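Local coordinates for NMB1025 protein (Neisseria meningitidis serogroup B, PDB 3KJJ), which is of unknown function but belongs to the YjgF/RutC family, whose members assemble as trimers and in some cases act as enamine or imine deaminases, at residues 42-51 / 80-91; 63-74 / 113-123. All blocks are in the same frame, centred on the assembly; numbering follows the deposited sequence.

Contact 1 of 2, residues 42-51 / 80-91; sequences TAAEQTADVL and DYAEMNGVWDAW
The two helices that pack side by side on one face of the sheet in the YjgF fold meet here through Val87, which enters the other helix as a knob into the hole formed by Ala44, Thr47, Ala48 and Leu51. The segments 43-51 and 81-91 run in the same general sense, their axes 8.2 Å apart and inclined by 36°, and small residues at the N-terminal end bring the backbones close. The two methyls of Val87 divide the work: CG1 anti to the backbone N (chi1 175°) faces Thr47 CG2 and Leu51 CD1, whereas CG2 reaches the CB of Ala44 at 3.8 Å.

At the helix starts the contact turns polar. Thr42 and Glu45 form a capping box, in which Glu45 N bonds to Thr42 OG1 at 3.0 Å. The neighbouring amide, Ala44 N, is taken up from across the interface by a 3.2 Å hydrogen bond to OE2 of Glu83, whose chain is extended beyond CG; the N-H meets the carboxylate from above its plane. This position at the start of helix 43-60 would probably favour the charged form of the carboxylate. Ala43 CB rests against the CB of Asp80, whose carboxylate turns to Arg113. Thr47 OG1 is held by Ala43 O, which also takes the amide of Thr47 from its opposite face; the hydroxyl oxygen also touches Met84 CG, a selenomethionine carbon.

Toward the sheet, Met84 and Trp88 lie over Ile73, and the indole N-H of Trp88 bonds to Arg19 O of the second subunit. Trp91 is fixed by its NE1 bond to Asp55, and its ring offers a face to Leu51: CD2 stands 3.6 Å from the centroid of the six-membered ring, only 9° off the normal.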
loop_
_atom_site.group_PDB
_atom_site.type_symbol
_atom_site.label_atom_id
_atom_site.label_comp_id
_atom_site.label_asym_id
_atom_site.label_seq_id
_atom_site.Cartn_x
_atom_site.Cartn_y
_atom_site.Cartn_z
ATOM N N THR B 42 -2.274 6.134 -24.901
ATOM C CA THR B 42 -0.998 5.437 -24.701
ATOM C C THR B 42 -0.584 5.440 -23.229
ATOM O O THR B 42 -1.062 6.265 -22.435
ATOM C CB THR B 42 0.154 6.063 -25.543
ATOM O OG1 THR B 42 0.503 7.348 -25.011
ATOM C CG2 THR B 42 -0.241 6.207 -27.019
ATOM N N ALA B 43 0.324 4.530 -22.874
ATOM C CA ALA B 43 0.854 4.477 -21.515
ATOM C C ALA B 43 1.426 5.830 -21.102
ATOM O O ALA B 43 1.133 6.319 -20.013
ATOM C CB ALA B 43 1.903 3.374 -21.381
ATOM N N ALA B 44 2.215 6.435 -21.990
ATOM C CA ALA B 44 2.849 7.731 -21.741
ATOM C C ALA B 44 1.822 8.848 -21.552
ATOM O O ALA B 44 1.972 9.689 -20.661
ATOM C CB ALA B 44 3.796 8.085 -22.876
ATOM N N GLU B 45 0.795 8.849 -22.400
ATOM C CA GLU B 45 -0.262 9.859 -22.338
ATOM C C GLU B 45 -1.050 9.719 -21.040
ATOM O O GLU B 45 -1.314 10.699 -20.363
ATOM C CB GLU B 45 -1.186 9.763 -23.557
ATOM C CG GLU B 45 -0.567 10.322 -24.845
ATOM C CD GLU B 45 -1.283 9.862 -26.121
ATOM O OE1 GLU B 45 -2.395 9.294 -26.038
ATOM O OE2 GLU B 45 -0.721 10.075 -27.219
ATOM N N GLN B 46 -1.394 8.487 -20.685
ATOM C CA GLN B 46 -2.146 8.227 -19.466
ATOM C C GLN B 46 -1.320 8.492 -18.211
ATOM O O GLN B 46 -1.837 9.046 -17.235
ATOM C CB GLN B 46 -2.717 6.809 -19.479
ATOM C CG GLN B 46 -3.870 6.671 -20.478
ATOM C CD GLN B 46 -4.550 5.326 -20.405
ATOM O OE1 GLN B 46 -4.121 4.444 -19.662
ATOM N NE2 GLN B 46 -5.627 5.163 -21.170
ATOM N N THR B 47 -0.035 8.138 -18.255
ATOM C CA THR B 47 0.861 8.381 -17.123
ATOM C C THR B 47 0.934 9.894 -16.867
ATOM O O THR B 47 0.824 10.332 -15.719
ATOM C CB THR B 47 2.272 7.733 -17.314
ATOM O OG1 THR B 47 2.141 6.310 -17.497
ATOM C CG2 THR B 47 3.159 7.975 -16.091
ATOM N N ALA B 48 1.092 10.675 -17.941
ATOM C CA ALA B 48 1.145 12.137 -17.848
ATOM C C ALA B 48 -0.102 12.691 -17.167
ATOM O O ALA B 48 0.005 13.509 -16.260
ATOM C CB ALA B 48 1.318 12.772 -19.224
ATOM N N ASP B 49 -1.273 12.254 -17.618
ATOM C CA ASP B 49 -2.536 12.721 -17.043
ATOM C C ASP B 49 -2.662 12.396 -15.555
ATOM O O ASP B 49 -3.157 13.223 -14.776
ATOM C CB ASP B 49 -3.740 12.145 -17.786
ATOM C CG ASP B 49 -5.061 12.636 -17.206
ATOM O OD1 ASP B 49 -5.418 13.797 -17.457
ATOM O OD2 ASP B 49 -5.727 11.862 -16.491
ATOM N N VAL B 50 -2.222 11.196 -15.181
ATOM C CA VAL B 50 -2.323 10.695 -13.812
ATOM C C VAL B 50 -1.394 11.511 -12.906
ATOM O O VAL B 50 -1.793 11.916 -11.817
ATOM C CB VAL B 50 -2.029 9.165 -13.753
ATOM C CG1 VAL B 50 -1.626 8.706 -12.365
ATOM C CG2 VAL B 50 -3.278 8.368 -14.228
ATOM N N LEU B 51 -0.171 11.760 -13.378
ATOM C CA LEU B 51 0.774 12.599 -12.638
ATOM C C LEU B 51 0.300 14.056 -12.478
ATOM O O LEU B 51 0.569 14.682 -11.450
ATOM C CB LEU B 51 2.195 12.483 -13.205
ATOM C CG LEU B 51 2.802 11.063 -13.148
ATOM C CD1 LEU B 51 4.089 10.956 -13.947
ATOM C CD2 LEU B 51 3.032 10.571 -11.710
ATOM N N ASP B 80 4.349 -2.075 -20.716
ATOM C CA ASP B 80 4.336 -0.603 -20.774
ATOM C C ASP B 80 5.285 0.038 -19.759
ATOM O O ASP B 80 5.238 1.254 -19.547
ATOM C CB ASP B 80 2.920 -0.065 -20.530
ATOM C CG ASP B 80 1.960 -0.368 -21.675
ATOM O OD1 ASP B 80 2.404 -0.480 -22.833
ATOM O OD2 ASP B 80 0.744 -0.470 -21.409
ATOM N N TYR B 81 6.134 -0.785 -19.145
ATOM C CA TYR B 81 7.067 -0.351 -18.094
ATOM C C TYR B 81 7.980 0.797 -18.523
ATOM O O TYR B 81 7.981 1.857 -17.888
ATOM C CB TYR B 81 7.900 -1.543 -17.611
ATOM C CG TYR B 81 8.681 -1.333 -16.328
ATOM C CD1 TYR B 81 8.038 -1.006 -15.133
ATOM C CD2 TYR B 81 10.065 -1.496 -16.305
ATOM C CE1 TYR B 81 8.765 -0.840 -13.946
ATOM C CE2 TYR B 81 10.793 -1.331 -15.127
ATOM C CZ TYR B 81 10.136 -0.999 -13.958
ATOM O OH TYR B 81 10.858 -0.832 -12.798
ATOM N N ALA B 82 8.748 0.596 -19.592
ATOM C CA ALA B 82 9.672 1.629 -20.069
ATOM C C ALA B 82 8.958 2.922 -20.466
ATOM O O ALA B 82 9.461 4.013 -20.199
ATOM C CB ALA B 82 10.555 1.108 -21.216
ATOM N N GLU B 83 7.787 2.798 -21.085
ATOM C CA GLU B 83 7.006 3.962 -21.502
ATOM C C GLU B 83 6.520 4.770 -20.304
ATOM O O GLU B 83 6.601 6.005 -20.314
ATOM C CB GLU B 83 5.814 3.558 -22.378
ATOM C CG GLU B 83 5.106 4.736 -23.050
ATOM C CD GLU B 83 4.146 4.320 -24.161
ATOM O OE1 GLU B 83 4.116 3.125 -24.516
ATOM O OE2 GLU B 83 3.414 5.192 -24.676
HETATM N N MSE B 84 6.006 4.067 -19.294
HETATM C CA MSE B 84 5.557 4.696 -18.046
HETATM C C MSE B 84 6.747 5.390 -17.398
HETATM O O MSE B 84 6.685 6.595 -17.142
HETATM C CB MSE B 84 4.911 3.666 -17.106
HETATM C CG MSE B 84 4.360 4.225 -15.776
HETATM SE SE MSE B 84 5.761 4.579 -14.421
HETATM C CE MSE B 84 4.723 5.777 -13.310
ATOM N N ASN B 85 7.830 4.632 -17.187
ATOM C CA ASN B 85 9.089 5.132 -16.605
ATOM C C ASN B 85 9.625 6.408 -17.227
ATOM O O ASN B 85 10.090 7.288 -16.513
ATOM C CB ASN B 85 10.189 4.055 -16.658
ATOM C CG ASN B 85 9.975 2.947 -15.647
ATOM O OD1 ASN B 85 9.236 3.105 -14.681
ATOM N ND2 ASN B 85 10.621 1.815 -15.871
ATOM N N GLY B 86 9.560 6.507 -18.554
ATOM C CA GLY B 86 10.030 7.704 -19.258
ATOM C C GLY B 86 9.330 8.968 -18.794
ATOM O O GLY B 86 9.961 10.021 -18.654
ATOM N N VAL B 87 8.030 8.856 -18.523
ATOM C CA VAL B 87 7.248 9.987 -18.073
ATOM C C VAL B 87 7.477 10.222 -16.573
ATOM O O VAL B 87 7.720 11.354 -16.151
ATOM C CB VAL B 87 5.758 9.836 -18.465
ATOM C CG1 VAL B 87 4.912 10.969 -17.881
ATOM C CG2 VAL B 87 5.636 9.792 -19.997
ATOM N N TRP B 88 7.417 9.145 -15.790
ATOM C CA TRP B 88 7.718 9.181 -14.357
ATOM C C TRP B 88 9.080 9.802 -14.067
ATOM O O TRP B 88 9.173 10.717 -13.253
ATOM C CB TRP B 88 7.647 7.767 -13.774
ATOM C CG TRP B 88 8.118 7.636 -12.361
ATOM C CD1 TRP B 88 9.374 7.328 -11.949
ATOM C CD2 TRP B 88 7.326 7.784 -11.173
ATOM N NE1 TRP B 88 9.423 7.280 -10.576
ATOM C CE2 TRP B 88 8.182 7.563 -10.074
ATOM C CE3 TRP B 88 5.988 8.109 -10.934
ATOM C CZ2 TRP B 88 7.739 7.635 -8.746
ATOM C CZ3 TRP B 88 5.545 8.184 -9.611
ATOM C CH2 TRP B 88 6.423 7.951 -8.539
ATOM N N ASP B 89 10.119 9.308 -14.747
ATOM C CA ASP B 89 11.497 9.788 -14.574
ATOM C C ASP B 89 11.669 11.282 -14.796
ATOM O O ASP B 89 12.467 11.917 -14.104
ATOM C CB ASP B 89 12.470 9.030 -15.486
ATOM C CG ASP B 89 12.667 7.596 -15.059
ATOM O OD1 ASP B 89 12.147 7.210 -13.990
ATOM O OD2 ASP B 89 13.344 6.852 -15.796
ATOM N N ALA B 90 10.937 11.823 -15.770
ATOM C CA ALA B 90 10.941 13.259 -16.080
ATOM C C ALA B 90 10.151 14.088 -15.064
ATOM O O ALA B 90 10.443 15.270 -14.855
ATOM C CB ALA B 90 10.395 13.497 -17.487
ATOM N N TRP B 91 9.163 13.461 -14.435
ATOM C CA TRP B 91 8.239 14.143 -13.522
ATOM C C TRP B 91 8.773 14.217 -12.101
ATOM O O TRP B 91 8.660 15.268 -11.475
ATOM C CB TRP B 91 6.865 13.481 -13.552
ATOM C CG TRP B 91 5.857 13.958 -12.511
ATOM C CD1 TRP B 91 4.992 15.007 -12.630
ATOM C CD2 TRP B 91 5.583 13.358 -11.234
ATOM N NE1 TRP B 91 4.216 15.116 -11.497
ATOM C CE2 TRP B 91 4.552 14.113 -10.628
ATOM C CE3 TRP B 91 6.114 12.257 -10.541
ATOM C CZ2 TRP B 91 4.043 13.805 -9.361
ATOM C CZ3 TRP B 91 5.611 11.948 -9.294
ATOM C CH2 TRP B 91 4.582 12.726 -8.710
#

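Contact 2 of 2, residues 63-74 / 113-123; sequences SDKAHVLDAVIY and RVEIKITAVKR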
loop_
_atom_site.group_PDB
_atom_site.type_symbol
_atom_site.label_atom_id
_atom_site.label_comp_id
_atom_site.label_asym_id
_atom_site.label_seq_id
_atom_site.Cartn_x
_atom_site.Cartn_y
_atom_site.Cartn_z
ATOM N N SER B 63 0.888 19.872 -0.067
ATOM C CA SER B 63 2.054 19.064 -0.369
ATOM C C SER B 63 2.434 19.298 -1.823
ATOM O O SER B 63 1.870 20.168 -2.496
ATOM C CB SER B 63 1.749 17.580 -0.143
ATOM O OG SER B 63 2.926 16.784 -0.147
ATOM N N ASP B 64 3.397 18.514 -2.295
ATOM C CA ASP B 64 3.762 18.488 -3.700
ATOM C C ASP B 64 4.569 17.221 -3.963
ATOM O O ASP B 64 4.817 16.426 -3.042
ATOM C CB ASP B 64 4.551 19.742 -4.103
ATOM C CG ASP B 64 5.756 19.973 -3.222
ATOM O OD1 ASP B 64 6.541 19.019 -3.042
ATOM O OD2 ASP B 64 5.913 21.106 -2.710
ATOM N N LYS B 65 4.980 17.041 -5.214
ATOM C CA LYS B 65 5.657 15.811 -5.643
ATOM C C LYS B 65 7.014 15.617 -4.960
ATOM O O LYS B 65 7.449 14.489 -4.739
ATOM C CB LYS B 65 5.756 15.755 -7.184
ATOM C CG LYS B 65 6.768 16.701 -7.822
ATOM C CD LYS B 65 6.374 17.088 -9.245
ATOM C CE LYS B 65 7.503 17.859 -9.923
ATOM N NZ LYS B 65 7.344 17.922 -11.408
ATOM N N ALA B 66 7.654 16.724 -4.587
ATOM C CA ALA B 66 8.929 16.692 -3.866
ATOM C C ALA B 66 8.724 16.293 -2.406
ATOM O O ALA B 66 9.664 16.262 -1.628
ATOM C CB ALA B 66 9.615 18.054 -3.959
ATOM N N HIS B 67 7.480 15.995 -2.041
ATOM C CA HIS B 67 7.151 15.552 -0.691
ATOM C C HIS B 67 6.320 14.280 -0.690
ATOM O O HIS B 67 5.597 14.012 0.267
ATOM C CB HIS B 67 6.455 16.669 0.095
ATOM C CG HIS B 67 7.354 17.828 0.395
ATOM N ND1 HIS B 67 7.619 18.817 -0.527
ATOM C CD2 HIS B 67 8.071 18.139 1.501
ATOM C CE1 HIS B 67 8.457 19.692 0.001
ATOM N NE2 HIS B 67 8.747 19.304 1.229
ATOM N N VAL B 68 6.443 13.505 -1.769
ATOM C CA VAL B 68 5.879 12.158 -1.860
ATOM C C VAL B 68 6.764 11.142 -1.142
ATOM O O VAL B 68 7.975 11.064 -1.370
ATOM C CB VAL B 68 5.713 11.716 -3.332
ATOM C CG1 VAL B 68 5.344 10.229 -3.421
ATOM C CG2 VAL B 68 4.674 12.563 -4.004
ATOM N N LEU B 69 6.141 10.354 -0.283
ATOM C CA LEU B 69 6.840 9.335 0.463
ATOM C C LEU B 69 6.937 8.034 -0.324
ATOM O O LEU B 69 8.005 7.425 -0.402
ATOM C CB LEU B 69 6.155 9.099 1.798
ATOM C CG LEU B 69 6.226 10.268 2.794
ATOM C CD1 LEU B 69 5.516 9.898 4.083
ATOM C CD2 LEU B 69 7.678 10.695 3.070
ATOM N N ASP B 70 5.819 7.634 -0.925
ATOM C CA ASP B 70 5.690 6.307 -1.492
ATOM C C ASP B 70 4.727 6.361 -2.674
ATOM O O ASP B 70 3.741 7.106 -2.658
ATOM C CB ASP B 70 5.202 5.341 -0.396
ATOM C CG ASP B 70 5.079 3.893 -0.869
ATOM O OD1 ASP B 70 6.115 3.202 -0.976
ATOM O OD2 ASP B 70 3.931 3.436 -1.088
ATOM N N ALA B 71 5.031 5.573 -3.698
ATOM C CA ALA B 71 4.180 5.476 -4.868
ATOM C C ALA B 71 4.092 4.012 -5.281
ATOM O O ALA B 71 5.112 3.340 -5.408
ATOM C CB ALA B 71 4.760 6.309 -6.007
ATOM N N VAL B 72 2.874 3.523 -5.469
ATOM C CA VAL B 72 2.666 2.207 -6.049
ATOM C C VAL B 72 2.038 2.444 -7.407
ATOM O O VAL B 72 1.053 3.181 -7.531
ATOM C CB VAL B 72 1.769 1.301 -5.190
ATOM C CG1 VAL B 72 1.707 -0.116 -5.786
ATOM C CG2 VAL B 72 2.275 1.243 -3.772
ATOM N N ILE B 73 2.649 1.838 -8.420
ATOM C CA ILE B 73 2.230 2.002 -9.793
ATOM C C ILE B 73 1.727 0.656 -10.254
ATOM O O ILE B 73 2.450 -0.338 -10.201
ATOM C CB ILE B 73 3.390 2.464 -10.697
ATOM C CG1 ILE B 73 3.944 3.814 -10.215
ATOM C CG2 ILE B 73 2.927 2.571 -12.173
ATOM C CD1 ILE B 73 5.347 4.120 -10.764
ATOM N N TYR B 74 0.466 0.642 -10.657
ATOM C CA TYR B 74 -0.167 -0.545 -11.165
ATOM C C TYR B 74 -0.242 -0.350 -12.675
ATOM O O TYR B 74 -0.754 0.659 -13.143
ATOM C CB TYR B 74 -1.557 -0.693 -10.547
ATOM C CG TYR B 74 -1.580 -0.860 -9.038
ATOM C CD1 TYR B 74 -1.240 -2.075 -8.440
ATOM C CD2 TYR B 74 -1.968 0.197 -8.205
ATOM C CE1 TYR B 74 -1.262 -2.227 -7.058
ATOM C CE2 TYR B 74 -1.987 0.052 -6.834
ATOM C CZ TYR B 74 -1.637 -1.158 -6.266
ATOM O OH TYR B 74 -1.668 -1.302 -4.903
ATOM N N ARG B 113 -4.451 1.910 -18.468
ATOM C CA ARG B 113 -3.179 1.201 -18.562
ATOM C C ARG B 113 -2.292 1.452 -17.344
ATOM O O ARG B 113 -1.278 0.764 -17.151
ATOM C CB ARG B 113 -2.456 1.598 -19.855
ATOM C CG ARG B 113 -3.347 1.540 -21.092
ATOM C CD ARG B 113 -2.553 1.222 -22.330
ATOM N NE ARG B 113 -1.892 -0.075 -22.223
ATOM C CZ ARG B 113 -2.396 -1.211 -22.691
ATOM N NH1 ARG B 113 -1.715 -2.339 -22.556
ATOM N NH2 ARG B 113 -3.571 -1.215 -23.306
ATOM N N VAL B 114 -2.684 2.437 -16.523
ATOM C CA VAL B 114 -1.911 2.831 -15.335
ATOM C C VAL B 114 -2.789 3.446 -14.236
ATOM O O VAL B 114 -3.791 4.110 -14.511
ATOM C CB VAL B 114 -0.720 3.785 -15.707
ATOM C CG1 VAL B 114 -1.237 5.127 -16.291
ATOM C CG2 VAL B 114 0.224 4.010 -14.516
ATOM N N GLU B 115 -2.408 3.183 -12.992
ATOM C CA GLU B 115 -3.032 3.772 -11.821
ATOM C C GLU B 115 -1.909 3.977 -10.814
ATOM O O GLU B 115 -1.090 3.087 -10.607
ATOM C CB GLU B 115 -4.130 2.847 -11.259
ATOM C CG GLU B 115 -4.883 3.387 -10.038
ATOM C CD GLU B 115 -6.135 2.580 -9.687
ATOM O OE1 GLU B 115 -6.644 1.831 -10.546
ATOM O OE2 GLU B 115 -6.626 2.707 -8.547
ATOM N N ILE B 116 -1.852 5.156 -10.201
ATOM C CA ILE B 116 -0.778 5.444 -9.246
ATOM C C ILE B 116 -1.367 5.888 -7.914
ATOM O O ILE B 116 -2.201 6.809 -7.863
ATOM C CB ILE B 116 0.234 6.484 -9.794
ATOM C CG1 ILE B 116 0.826 6.003 -11.124
ATOM C CG2 ILE B 116 1.340 6.774 -8.761
ATOM C CD1 ILE B 116 1.747 7.010 -11.835
ATOM N N LYS B 117 -0.926 5.205 -6.860
ATOM C CA LYS B 117 -1.368 5.425 -5.493
ATOM C C LYS B 117 -0.237 6.049 -4.685
ATOM O O LYS B 117 0.836 5.459 -4.546
ATOM C CB LYS B 117 -1.778 4.094 -4.866
ATOM C CG LYS B 117 -2.222 4.175 -3.401
ATOM C CD LYS B 117 -3.710 4.363 -3.297
ATOM C CE LYS B 117 -4.218 3.829 -1.982
ATOM N NZ LYS B 117 -5.580 4.358 -1.689
ATOM N N ILE B 118 -0.504 7.227 -4.126
ATOM C CA ILE B 118 0.521 8.057 -3.492
ATOM C C ILE B 118 0.270 8.187 -1.990
ATOM O O ILE B 118 -0.880 8.325 -1.561
ATOM C CB ILE B 118 0.501 9.502 -4.086
ATOM C CG1 ILE B 118 0.884 9.510 -5.566
ATOM C CG2 ILE B 118 1.392 10.455 -3.276
ATOM C CD1 ILE B 118 2.317 9.152 -5.859
ATOM N N THR B 119 1.362 8.134 -1.221
ATOM C CA THR B 119 1.423 8.584 0.163
ATOM C C THR B 119 2.418 9.744 0.212
ATOM O O THR B 119 3.527 9.655 -0.340
ATOM C CB THR B 119 1.914 7.469 1.119
ATOM O OG1 THR B 119 1.242 6.236 0.818
ATOM C CG2 THR B 119 1.645 7.839 2.602
ATOM N N ALA B 120 2.043 10.818 0.902
ATOM C CA ALA B 120 2.869 12.015 0.917
ATOM C C ALA B 120 2.823 12.680 2.281
ATOM O O ALA B 120 2.106 12.233 3.184
ATOM C CB ALA B 120 2.418 13.007 -0.183
ATOM N N VAL B 121 3.616 13.731 2.430
ATOM C CA VAL B 121 3.632 14.490 3.672
ATOM C C VAL B 121 3.243 15.951 3.427
ATOM O O VAL B 121 3.562 16.525 2.389
ATOM C CB VAL B 121 4.983 14.338 4.437
ATOM C CG1 VAL B 121 6.103 15.114 3.769
ATOM C CG2 VAL B 121 4.832 14.748 5.900
ATOM N N LYS B 122 2.515 16.522 4.382
ATOM C CA LYS B 122 2.152 17.926 4.359
ATOM C C LYS B 122 3.395 18.752 4.694
ATOM O O LYS B 122 4.084 18.455 5.673
ATOM C CB LYS B 122 1.044 18.181 5.388
ATOM C CG LYS B 122 0.424 19.571 5.344
ATOM C CD LYS B 122 -0.681 19.700 6.389
ATOM C CE LYS B 122 -1.158 21.135 6.519
ATOM N NZ LYS B 122 -2.471 21.207 7.228
ATOM N N ARG B 123 3.683 19.769 3.876
ATOM C CA ARG B 123 4.807 20.668 4.121
ATOM C C ARG B 123 4.652 21.414 5.442
ATOM O O ARG B 123 3.560 21.864 5.779
ATOM C CB ARG B 123 4.942 21.685 2.984
ATOM C CG ARG B 123 5.727 21.187 1.792
ATOM C CD ARG B 123 5.761 22.220 0.681
ATOM N NE ARG B 123 4.519 22.228 -0.090
ATOM C CZ ARG B 123 3.806 23.315 -0.374
ATOM N NH1 ARG B 123 2.692 23.202 -1.083
ATOM N NH2 ARG B 123 4.207 24.511 0.038
HETATM O O HOH W 1 1.414 4.550 -1.760
#
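Strands 68-74 and 114-121 pair antiparallel in the middle of the YjgF sheet, and a classic beta bulge interrupts their ladder. Among the backbone bonds, the amides of Leu69 and Asp70 both converge on Thr119 O, at 2.7 and 3.1 Å, which shifts the register by one residue. Beyond the bulge, Val72 with Lys117 and Tyr74 with Glu115 are regular hydrogen-bonded pairs.

Apolar packing gathers on the face toward the helices. Ile73 and Ile116 lie side by side, pointing the same way, with their CG1 atoms 3.9 Å apart; Ile118 bends to bring CD1 against the CB of Ala71.

On the other face a water bridges three groups, donating to Asp70 OD2 and Lys117 O and accepting from Thr119 OG1. Lys117 bends at chi2 (92°), and its NZ forms a salt bridge with Asp70 of the third subunit, so this face contributes to the trimer.

Polar side chains join the far end. Ser63 OG donates to Val121 O at 2.6 Å, from above the carbonyl plane. In one of its two conformers Arg123 reaches Asp64 and the His67 ring, an arrangement that is therefore doubtful. Firmer is the straight bond that Asp64 OD1 receives from His67 ND1, 2.7 Å long and in the plane of the imidazole.

From the N terminus, after strands 11-16, 21-26 and 29-32, the chain enters helix 43-60, goes on through the turn into strand 68-75, and then into helix 81-91. Contact 1 is closed at that point, with strand 68-75 inside its loop. The chain next adds strand 99-104 beside strand 68-75 and returns as strand 114-121, closing contact 2 on the other side of strand 68-75. The two loops therefore cross, since their segments alternate. Contact 1 joins the helices to each other and contact 2 joins two central strands beneath them. They meet directly where Gln46 probably hydrogen-bonds to the backbone N of Arg113 and where Lys65 reaches the Trp91 carbonyl, and both also touch the second subunit.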